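Local coordinates for hypothetical protein EF2904 (PDB 2AZ4), which binds two zinc ions in a metallo-beta-lactamase fold and is probably a metal-dependent hydrolase, perhaps an RNA-binding exonuclease, though its function is not established, at residues 87-92 and 173-178; 188-193 and 201-206; 213-218 and 389-394. One frame throughout, in Å; residues are numbered along the deposited sequence.

Contact 1. Residues 87-92 and 173-178. With ZN (zinc ion), chain C.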
# COMPACT_ATOMS: atom_id res chain seq x y z
N ALA A 87 10.24 0.50 -18.87
CA ALA A 87 9.53 1.34 -17.91
C ALA A 87 9.06 0.53 -16.73
O ALA A 87 8.87 -0.70 -16.83
CB ALA A 87 8.31 2.03 -18.58
N VAL A 88 8.81 1.21 -15.61
CA VAL A 88 8.38 0.53 -14.41
C VAL A 88 7.10 1.21 -13.94
O VAL A 88 6.97 2.42 -14.00
CB VAL A 88 9.47 0.53 -13.26
CG1 VAL A 88 8.94 -0.11 -11.97
CG2 VAL A 88 10.73 -0.20 -13.67
N PHE A 89 6.16 0.40 -13.47
CA PHE A 89 4.89 0.89 -12.96
C PHE A 89 4.73 0.50 -11.52
O PHE A 89 5.21 -0.58 -11.09
CB PHE A 89 3.73 0.34 -13.81
CG PHE A 89 3.75 0.81 -15.22
CD1 PHE A 89 2.94 1.88 -15.62
CD2 PHE A 89 4.58 0.21 -16.16
CE1 PHE A 89 2.97 2.34 -16.95
CE2 PHE A 89 4.63 0.66 -17.49
CZ PHE A 89 3.83 1.74 -17.88
N LEU A 90 4.04 1.35 -10.77
CA LEU A 90 3.85 1.13 -9.35
C LEU A 90 2.35 1.19 -9.02
O LEU A 90 1.73 2.24 -9.15
CB LEU A 90 4.66 2.20 -8.59
CG LEU A 90 4.70 2.36 -7.10
CD1 LEU A 90 5.01 1.04 -6.36
CD2 LEU A 90 5.70 3.49 -6.73
N SER A 91 1.80 0.06 -8.59
CA SER A 91 0.38 -0.06 -8.35
C SER A 91 -0.07 0.91 -7.26
O SER A 91 -1.10 1.55 -7.41
CB SER A 91 -0.03 -1.52 -8.01
OG SER A 91 0.30 -1.93 -6.68
N HIS A 92 0.69 0.98 -6.17
CA HIS A 92 0.39 1.86 -5.04
C HIS A 92 1.60 2.03 -4.11
O HIS A 92 2.64 1.37 -4.28
CB HIS A 92 -0.87 1.39 -4.27
CG HIS A 92 -0.73 0.05 -3.60
ND1 HIS A 92 -0.44 -1.11 -4.29
CD2 HIS A 92 -0.86 -0.31 -2.30
CE1 HIS A 92 -0.42 -2.13 -3.45
NE2 HIS A 92 -0.65 -1.67 -2.23
N SER A 173 -3.91 1.39 -7.94
CA SER A 173 -4.29 1.09 -9.32
C SER A 173 -4.00 -0.37 -9.70
O SER A 173 -3.30 -1.09 -8.96
CB SER A 173 -3.56 2.01 -10.28
OG SER A 173 -2.16 1.76 -10.22
N ALA A 174 -4.59 -0.77 -10.83
CA ALA A 174 -4.34 -2.03 -11.51
C ALA A 174 -3.83 -1.69 -12.91
O ALA A 174 -3.96 -0.53 -13.37
CB ALA A 174 -5.63 -2.84 -11.60
N LEU A 175 -3.23 -2.66 -13.59
CA LEU A 175 -2.67 -2.38 -14.91
C LEU A 175 -3.37 -3.27 -15.92
O LEU A 175 -3.55 -4.47 -15.67
CB LEU A 175 -1.15 -2.64 -14.93
CG LEU A 175 -0.29 -1.98 -13.84
CD1 LEU A 175 1.15 -2.41 -14.03
CD2 LEU A 175 -0.39 -0.42 -13.88
N LEU A 176 -3.79 -2.68 -17.04
CA LEU A 176 -4.29 -3.45 -18.16
C LEU A 176 -3.22 -3.33 -19.23
O LEU A 176 -2.92 -2.23 -19.69
CB LEU A 176 -5.61 -2.91 -18.70
CG LEU A 176 -6.84 -2.81 -17.80
CD1 LEU A 176 -7.97 -2.33 -18.67
CD2 LEU A 176 -7.18 -4.12 -17.21
N ILE A 177 -2.66 -4.47 -19.61
CA ILE A 177 -1.47 -4.49 -20.47
C ILE A 177 -1.75 -5.12 -21.84
O ILE A 177 -2.20 -6.26 -21.91
CB ILE A 177 -0.33 -5.24 -19.73
CG1 ILE A 177 0.02 -4.51 -18.43
CG2 ILE A 177 0.95 -5.38 -20.63
CD1 ILE A 177 0.48 -5.45 -17.29
N ARG A 178 -1.49 -4.39 -22.91
CA ARG A 178 -1.70 -4.96 -24.23
C ARG A 178 -0.44 -4.94 -25.09
O ARG A 178 0.28 -3.95 -25.12
CB ARG A 178 -2.86 -4.25 -24.95
CG ARG A 178 -4.20 -4.59 -24.32
CD ARG A 178 -5.30 -3.86 -25.03
NE ARG A 178 -6.28 -3.31 -24.11
CZ ARG A 178 -7.44 -3.87 -23.80
NH1 ARG A 178 -7.79 -5.04 -24.33
NH2 ARG A 178 -8.26 -3.26 -22.95
ZN ZN C . -1.36 -2.72 -0.33
O HOH W 1 -1.70 -3.96 1.45
O HOH W 2 0.59 -3.73 0.39
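S91 meets S173 at the head of the HxHxDH zinc motif of the metallo-beta-lactamase superfamily, which here runs from H92 to H97. The carbonyl O of S91 is gripped twice by one residue: S173 N donates to it at 2.9 Å and S173 OG at 3.0 Å. The amide comes closer to the line of the carbonyl (C=O...N 145°) than the hydroxyl, which approaches from the flank (117°). Serine suits position 173 because chi1 of 65° sets OG between the backbone N and the carbonyl carbon, near enough to its own N for both donors to reach the same oxygen. S91 uses its side chain on H92 instead: H92 ND1 donates to S91 OG at 2.6 Å, nearly in the ring plane. This bond fixes the ring's rotation and leaves NE2 to bind zinc at 2.3 Å. H94, H167 and D189 share that metal with two waters. Farther from the metal the contact turns greasy, as L175 points at the other segment and sets CD1 3.8 Å from F89 CB, two apolar residues suited to the interior between sheets. Strand 85-89 pairs with strands 30-34 and 110-113 in one sheet and strand 173-179 lies between 158-164 and 182-186 in the other, so the contact joins the two sheets of the αββα sandwich; F89 also packs on V160 of strand 158-164.

Contact 2. Residues 188-193 and 201-206. With ZN (zinc ion), chain C; ZN (zinc ion), chain D.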
# COMPACT_ATOMS: atom_id res chain seq x y z
N GLY A 188 -2.89 -5.51 -8.86
CA GLY A 188 -2.31 -4.84 -7.70
C GLY A 188 -3.01 -5.40 -6.49
O GLY A 188 -3.47 -6.56 -6.51
N ASP A 189 -3.11 -4.60 -5.44
CA ASP A 189 -3.92 -4.91 -4.27
C ASP A 189 -5.27 -4.22 -4.41
O ASP A 189 -5.31 -3.09 -4.89
CB ASP A 189 -3.25 -4.36 -3.02
CG ASP A 189 -2.06 -5.15 -2.59
OD1 ASP A 189 -1.67 -6.14 -3.24
OD2 ASP A 189 -1.49 -4.77 -1.56
N LEU A 190 -6.35 -4.89 -3.97
CA LEU A 190 -7.71 -4.38 -4.15
C LEU A 190 -8.80 -5.04 -3.31
O LEU A 190 -8.63 -6.12 -2.77
CB LEU A 190 -8.18 -4.39 -5.60
CG LEU A 190 -7.98 -5.50 -6.65
CD1 LEU A 190 -7.67 -6.92 -6.18
CD2 LEU A 190 -9.09 -5.48 -7.66
N ARG A 191 -9.95 -4.38 -3.24
CA ARG A 191 -11.07 -4.84 -2.40
C ARG A 191 -12.36 -4.30 -2.99
O ARG A 191 -12.33 -3.51 -3.94
CB ARG A 191 -10.89 -4.34 -0.95
CG ARG A 191 -10.86 -2.81 -0.84
CD ARG A 191 -10.77 -2.33 0.61
NE ARG A 191 -10.53 -0.89 0.69
CZ ARG A 191 -10.36 -0.21 1.82
NH1 ARG A 191 -10.37 -0.83 2.99
NH2 ARG A 191 -10.16 1.10 1.78
N LEU A 192 -13.49 -4.72 -2.42
CA LEU A 192 -14.80 -4.27 -2.85
C LEU A 192 -15.62 -3.66 -1.70
O LEU A 192 -16.83 -3.41 -1.86
CB LEU A 192 -15.57 -5.47 -3.44
CG LEU A 192 -15.30 -5.82 -4.92
CD1 LEU A 192 -16.02 -7.11 -5.32
CD2 LEU A 192 -15.74 -4.67 -5.82
N HIS A 193 -14.98 -3.42 -0.56
CA HIS A 193 -15.66 -2.85 0.59
C HIS A 193 -15.06 -1.51 1.09
O HIS A 193 -15.29 -1.10 2.23
CB HIS A 193 -15.71 -3.88 1.73
CG HIS A 193 -14.38 -4.18 2.33
ND1 HIS A 193 -13.53 -5.15 1.83
CD2 HIS A 193 -13.73 -3.63 3.39
CE1 HIS A 193 -12.43 -5.19 2.56
NE2 HIS A 193 -12.53 -4.28 3.51
N LEU A 201 -15.23 -2.26 -9.33
CA LEU A 201 -16.24 -2.74 -10.29
C LEU A 201 -15.94 -2.28 -11.72
O LEU A 201 -15.97 -3.10 -12.63
CB LEU A 201 -17.64 -2.29 -9.89
CG LEU A 201 -18.18 -2.95 -8.61
CD1 LEU A 201 -19.63 -2.49 -8.39
CD2 LEU A 201 -18.11 -4.48 -8.70
N ALA A 202 -15.65 -0.99 -11.90
CA ALA A 202 -15.28 -0.45 -13.21
C ALA A 202 -14.02 -1.11 -13.76
O ALA A 202 -13.89 -1.30 -14.97
CB ALA A 202 -15.12 1.05 -13.15
N PHE A 203 -13.10 -1.48 -12.87
CA PHE A 203 -11.89 -2.17 -13.27
C PHE A 203 -12.21 -3.56 -13.84
O PHE A 203 -11.65 -3.96 -14.85
CB PHE A 203 -10.93 -2.31 -12.07
CG PHE A 203 -9.98 -3.46 -12.19
CD1 PHE A 203 -8.94 -3.43 -13.12
CD2 PHE A 203 -10.14 -4.60 -11.40
CE1 PHE A 203 -8.05 -4.51 -13.25
CE2 PHE A 203 -9.28 -5.68 -11.53
CZ PHE A 203 -8.22 -5.63 -12.46
N CYS A 204 -13.07 -4.30 -13.15
CA CYS A 204 -13.47 -5.65 -13.57
C CYS A 204 -14.09 -5.63 -14.98
O CYS A 204 -13.81 -6.50 -15.80
CB CYS A 204 -14.46 -6.23 -12.57
SG CYS A 204 -13.76 -6.72 -10.99
N GLU A 205 -14.91 -4.61 -15.24
CA GLU A 205 -15.51 -4.40 -16.57
C GLU A 205 -14.48 -4.13 -17.66
O GLU A 205 -14.62 -4.60 -18.80
CB GLU A 205 -16.52 -3.26 -16.53
CG GLU A 205 -17.18 -2.94 -17.88
CD GLU A 205 -17.86 -4.17 -18.51
OE1 GLU A 205 -18.93 -4.58 -17.98
OE2 GLU A 205 -17.32 -4.74 -19.51
N LYS A 206 -13.46 -3.35 -17.33
CA LYS A 206 -12.36 -3.11 -18.27
C LYS A 206 -11.52 -4.37 -18.45
O LYS A 206 -10.95 -4.61 -19.52
CB LYS A 206 -11.49 -1.97 -17.76
CG LYS A 206 -12.11 -0.59 -17.89
CD LYS A 206 -11.06 0.50 -17.56
CE LYS A 206 -11.44 1.85 -18.12
NZ LYS A 206 -10.99 2.05 -19.53
ZN ZN C . -1.36 -2.72 -0.33
ZN ZN D . 0.48 -5.65 -0.94
O HOH W 1 -1.70 -3.96 1.45
O HOH W 2 0.59 -3.73 0.39
O HOH W 3 -0.50 -6.38 1.06
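L190 and L192 face helix 197-207 from the loop that follows strand 182-186, the loop that in this αββα metallo-beta-lactamase fold carries the zinc-bridging aspartate D189. The backbone of 188-193 is extended enough for alternate residues to serve different ends: L190 and L192 pack on the helix, while D189 and R191 serve polar partners. In L190 the CB already points at the helix. With chi1 at 43°, CG sits between the backbone N and the carbonyl carbon, and chi2 of 20° is far from staggered, so this leucine is probably somewhat strained. From CG the branches part. CD2 comes in obliquely at the CE2-CD2 side of the F203 ring, 3.9 Å from CE2 and 4.0 Å from CD2 of the phenylalanine, and the two side chains cross at about a right angle. CD1 turns instead toward E216, lying 3.8 Å from its CG. A branched leucine thus fills two directions at once, and F203 is itself backed by A174 and L176 of strand 173-179. Two residues earlier on the helix, L192 CD2 touches L201 CD2 at 3.7 Å, methyl against methyl, at the more open margin of the contact; L201 in turn leans on L394 of helix 385-395. R191 is held by salt bridges to D166 and E237, which suits a long guanidinium side chain spanning separate acidic residues. Just before L190, D189 binds both metals through a single oxygen: OD2 lies 2.4 Å from the zinc held by H92, H94 and H167, and 2.2 Å from the zinc held by D96, H97 and H404.

Contact 3. Residues 213-218 and 389-394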
# COMPACT_ATOMS: atom_id res chain seq x y z
N LEU A 213 -4.95 -13.07 -15.96
CA LEU A 213 -5.23 -12.26 -14.78
C LEU A 213 -4.26 -12.60 -13.66
O LEU A 213 -4.36 -13.66 -13.04
CB LEU A 213 -6.67 -12.49 -14.31
CG LEU A 213 -7.15 -11.73 -13.05
CD1 LEU A 213 -7.04 -10.26 -13.31
CD2 LEU A 213 -8.60 -12.09 -12.73
N MET A 214 -3.33 -11.68 -13.41
CA MET A 214 -2.37 -11.78 -12.32
C MET A 214 -2.97 -11.10 -11.09
O MET A 214 -3.01 -9.87 -11.01
CB MET A 214 -1.01 -11.16 -12.72
CG MET A 214 -0.31 -11.93 -13.88
SD MET A 214 0.99 -11.06 -14.80
CE MET A 214 0.02 -9.78 -15.57
N MET A 215 -3.46 -11.90 -10.14
CA MET A 215 -4.32 -11.43 -9.06
C MET A 215 -3.84 -11.78 -7.65
O MET A 215 -3.48 -12.94 -7.38
CB MET A 215 -5.75 -11.94 -9.27
CG MET A 215 -6.75 -11.65 -8.13
SD MET A 215 -8.42 -12.04 -8.70
CE MET A 215 -9.38 -11.61 -7.25
N GLU A 216 -3.87 -10.79 -6.76
CA GLU A 216 -3.56 -10.98 -5.35
C GLU A 216 -4.48 -12.00 -4.65
O GLU A 216 -5.63 -12.22 -5.07
CB GLU A 216 -3.61 -9.64 -4.59
CG GLU A 216 -5.00 -9.04 -4.51
CD GLU A 216 -5.38 -8.67 -3.10
OE1 GLU A 216 -5.48 -7.47 -2.81
OE2 GLU A 216 -5.61 -9.59 -2.27
N GLY A 217 -3.94 -12.62 -3.61
CA GLY A 217 -4.68 -13.56 -2.78
C GLY A 217 -4.31 -13.41 -1.32
O GLY A 217 -4.03 -14.39 -0.63
N VAL A 218 -4.32 -12.17 -0.85
CA VAL A 218 -3.87 -11.89 0.52
C VAL A 218 -4.83 -12.48 1.57
O VAL A 218 -4.39 -13.24 2.46
CB VAL A 218 -3.63 -10.38 0.74
CG1 VAL A 218 -3.29 -10.09 2.19
CG2 VAL A 218 -2.51 -9.89 -0.19
N ASP A 389 -13.46 -14.22 -5.15
CA ASP A 389 -14.30 -15.01 -6.08
C ASP A 389 -15.24 -14.15 -6.91
O ASP A 389 -15.45 -14.43 -8.09
CB ASP A 389 -15.11 -16.06 -5.32
CG ASP A 389 -14.24 -17.11 -4.65
OD1 ASP A 389 -13.17 -17.46 -5.20
OD2 ASP A 389 -14.62 -17.59 -3.55
N LYS A 390 -15.82 -13.10 -6.32
CA LYS A 390 -16.70 -12.23 -7.09
C LYS A 390 -15.93 -11.47 -8.16
O LYS A 390 -16.44 -11.26 -9.26
CB LYS A 390 -17.48 -11.26 -6.19
CG LYS A 390 -18.67 -11.88 -5.49
CD LYS A 390 -19.06 -11.12 -4.22
CE LYS A 390 -20.05 -11.97 -3.39
NZ LYS A 390 -20.50 -11.34 -2.09
N ILE A 391 -14.70 -11.08 -7.86
CA ILE A 391 -13.90 -10.32 -8.82
C ILE A 391 -13.61 -11.21 -10.02
O ILE A 391 -13.79 -10.80 -11.15
CB ILE A 391 -12.60 -9.75 -8.19
CG1 ILE A 391 -12.96 -8.58 -7.26
CG2 ILE A 391 -11.60 -9.32 -9.28
CD1 ILE A 391 -11.85 -8.17 -6.24
N ILE A 392 -13.19 -12.44 -9.75
CA ILE A 392 -12.92 -13.44 -10.81
C ILE A 392 -14.19 -13.70 -11.62
O ILE A 392 -14.13 -13.74 -12.85
CB ILE A 392 -12.37 -14.75 -10.21
CG1 ILE A 392 -11.02 -14.50 -9.53
CG2 ILE A 392 -12.26 -15.87 -11.31
CD1 ILE A 392 -10.63 -15.52 -8.50
N ALA A 393 -15.33 -13.82 -10.93
CA ALA A 393 -16.62 -13.98 -11.61
C ALA A 393 -16.95 -12.81 -12.55
O ALA A 393 -17.36 -13.03 -13.68
CB ALA A 393 -17.75 -14.22 -10.60
N LEU A 394 -16.74 -11.57 -12.10
CA LEU A 394 -16.98 -10.41 -12.96
C LEU A 394 -16.06 -10.33 -14.17
O LEU A 394 -16.49 -9.92 -15.24
CB LEU A 394 -16.95 -9.09 -12.16
CG LEU A 394 -18.10 -8.81 -11.19
CD1 LEU A 394 -17.62 -7.84 -10.13
CD2 LEU A 394 -19.30 -8.27 -11.93
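M215 and the neighbouring isoleucines I391 and I392 form a small apolar helix-on-sheet contact, in which helix 385-395 lies against strand 212-216 in an outer helical layer of the αββα sandwich. M215 carries the strand's side of it. Its CG is anti to the backbone N (chi1 174°) and the chain stays extended to the end, which pushes the sulfur and the terminal methyl out to the helix. The SD comes 3.7 Å from I392 CG1 and 4.1 Å from I392 CD1, while CE rests on I391, 3.8 Å from both CB and CG2. Methionine suits a place that must reach far with a slender, flexible chain, and the beta-branched isoleucines give it broad, stiff surfaces on adjacent positions of the helix. The same side chain also touches L388 and L400, and I391 passes on to C204 of helix 197-207. The next residue, E216, does polar work: OE2 accepts V218 N at 3.2 Å on its anti side but 30° out of the carboxylate plane, across a straight N-H...O of 166°, and OE1 takes hydrogen bonds from H382 ND1 and L190 N. Buried, and probably ionised, the carboxylate is thus tied to the chain around the zinc site. Across the contact no hydrogen bond forms, so its hold rests on dispersion, helped by the polarisable sulfur, and on the exclusion of water from methyl and methylene surfaces.

In the fold
From the N terminus, contact 1 comes first, closing a loop of 80 residues that leads from strand 85-89 in one sheet of the sandwich to strand 173-179 in the other. Contact 2 then closes a short link of seven residues, four of them already helical, bringing the zinc-site loop onto the helix that follows it. Contact 3 spans 170 residues, among them the six-stranded parallel sheet, before helix 385-395 returns to the sandwich. The three run in series, none enclosing or crossing another. In space contacts 1 and 2 share a zinc and meet where A174 abuts F203, while contacts 2 and 3 adjoin both in the helical layer, at L201 and L394, and where the zinc-site loop meets E216.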